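Local coordinates for protein Cif-like 1 (Burkholderia cenocepacia, PDB 7JQY) that is a Cif-like epoxide hydrolase of the alpha/beta hydrolase fold, assembled as an octamer, at residues A107-Q111 / L112-R116. The protein carries 1 engineered substitution. Sequence-based numbering, arbitrary orientation.
Sequences ALVHQ and LGATR
V109 and A114 meet where a Schellman motif ends helix 98-111 and turns the chain toward strand 117-122 of the alpha/beta hydrolase sheet. Two backbone bonds define the motif. A114 N reaches back to V109 O at 3.2 Å, and within that wider loop G113 N binds H110 O at 3.1 Å. G113 is the C-prime residue: at its backbone angles (phi 88°, psi 3°) a CB would crowd the carbonyl oxygen of L112, which calls for glycine. Just before it, L112 N still makes the helical bond to L108 O, 3.1 Å, and adds a weak one to V109 O, which thereby receives two N-H groups.

Two apolar pairs flank the turn. With chi1 at 170°, V109 sends CG1 beside its own carbonyl carbon, where the reversal of the chain brings A114 CB to 3.7 Å from it. L108 and L112 run side by side in the same direction, L108 CD2 resting 3.9 Å from L112 CD1; L108 also packs on L38 and Y40, while V109, L112 and A114 all touch M50 of central strand 50-54, seating the helix end on the sheet.

The polar ends tie into neighbouring parts of the chain: Q111 NE2 binds Q32 O, and on the imidazole of H110 it is NE2 that hydrogen-bonds to E139 OE1.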
# COMPACT_ATOMS: atom_id res chain seq x y z
N ALA B 107 28.89 -12.90 29.57
CA ALA B 107 29.96 -11.99 29.18
C ALA B 107 29.66 -10.56 29.61
O ALA B 107 30.56 -9.84 30.05
CB ALA B 107 30.19 -12.07 27.67
N LEU B 108 28.39 -10.15 29.52
CA LEU B 108 28.01 -8.80 29.93
C LEU B 108 28.10 -8.63 31.44
O LEU B 108 28.52 -7.58 31.92
CB LEU B 108 26.58 -8.51 29.44
CG LEU B 108 25.86 -7.22 29.84
CD1 LEU B 108 24.84 -6.85 28.77
CD2 LEU B 108 25.18 -7.31 31.20
N VAL B 109 27.70 -9.65 32.20
CA VAL B 109 27.83 -9.58 33.66
C VAL B 109 29.30 -9.48 34.05
O VAL B 109 29.67 -8.72 34.96
CB VAL B 109 27.16 -10.80 34.32
CG1 VAL B 109 27.52 -10.84 35.80
CG2 VAL B 109 25.65 -10.78 34.11
N HIS B 110 30.15 -10.24 33.37
CA HIS B 110 31.58 -10.18 33.67
C HIS B 110 32.16 -8.83 33.30
O HIS B 110 33.04 -8.33 34.00
CB HIS B 110 32.29 -11.33 32.95
CG HIS B 110 31.99 -12.67 33.54
ND1 HIS B 110 32.88 -13.73 33.49
CD2 HIS B 110 30.90 -13.13 34.21
CE1 HIS B 110 32.35 -14.78 34.10
NE2 HIS B 110 31.15 -14.44 34.54
N GLN B 111 31.67 -8.20 32.22
CA GLN B 111 32.16 -6.88 31.86
C GLN B 111 31.75 -5.83 32.89
O GLN B 111 32.45 -4.82 33.03
CB GLN B 111 31.64 -6.46 30.49
CG GLN B 111 32.36 -7.07 29.32
CD GLN B 111 32.06 -6.32 28.03
OE1 GLN B 111 31.44 -5.26 28.06
NE2 GLN B 111 32.47 -6.89 26.90
N LEU B 112 30.67 -6.06 33.62
CA LEU B 112 30.25 -5.11 34.65
C LEU B 112 30.93 -5.37 35.98
O LEU B 112 30.60 -4.71 36.97
CB LEU B 112 28.73 -5.17 34.83
CG LEU B 112 27.94 -4.65 33.64
CD1 LEU B 112 26.45 -4.72 33.89
CD2 LEU B 112 28.36 -3.23 33.34
N GLY B 113 31.89 -6.29 36.01
CA GLY B 113 32.66 -6.52 37.22
C GLY B 113 32.05 -7.51 38.17
O GLY B 113 32.59 -7.71 39.26
N ALA B 114 30.93 -8.12 37.82
CA ALA B 114 30.29 -9.05 38.74
C ALA B 114 30.65 -10.49 38.39
O ALA B 114 31.02 -10.82 37.26
CB ALA B 114 28.77 -8.88 38.72
N THR B 115 30.47 -11.34 39.38
CA THR B 115 30.64 -12.78 39.21
C THR B 115 29.47 -13.57 39.78
O THR B 115 29.21 -14.66 39.29
CB THR B 115 31.95 -13.29 39.85
OG1 THR B 115 32.16 -12.67 41.12
CG2 THR B 115 33.14 -13.03 38.94
N ARG B 116 28.77 -13.02 40.79
CA ARG B 116 27.59 -13.67 41.42
C ARG B 116 26.34 -12.80 41.23
O ARG B 116 26.38 -11.60 41.52
CB ARG B 116 27.85 -13.91 42.91
CG ARG B 116 29.02 -14.83 43.20
CD ARG B 116 28.79 -16.22 42.64
NE ARG B 116 29.89 -17.13 42.94
CZ ARG B 116 30.94 -17.32 42.16
NH1 ARG B 116 31.05 -16.65 41.01
NH2 ARG B 116 31.90 -18.16 42.52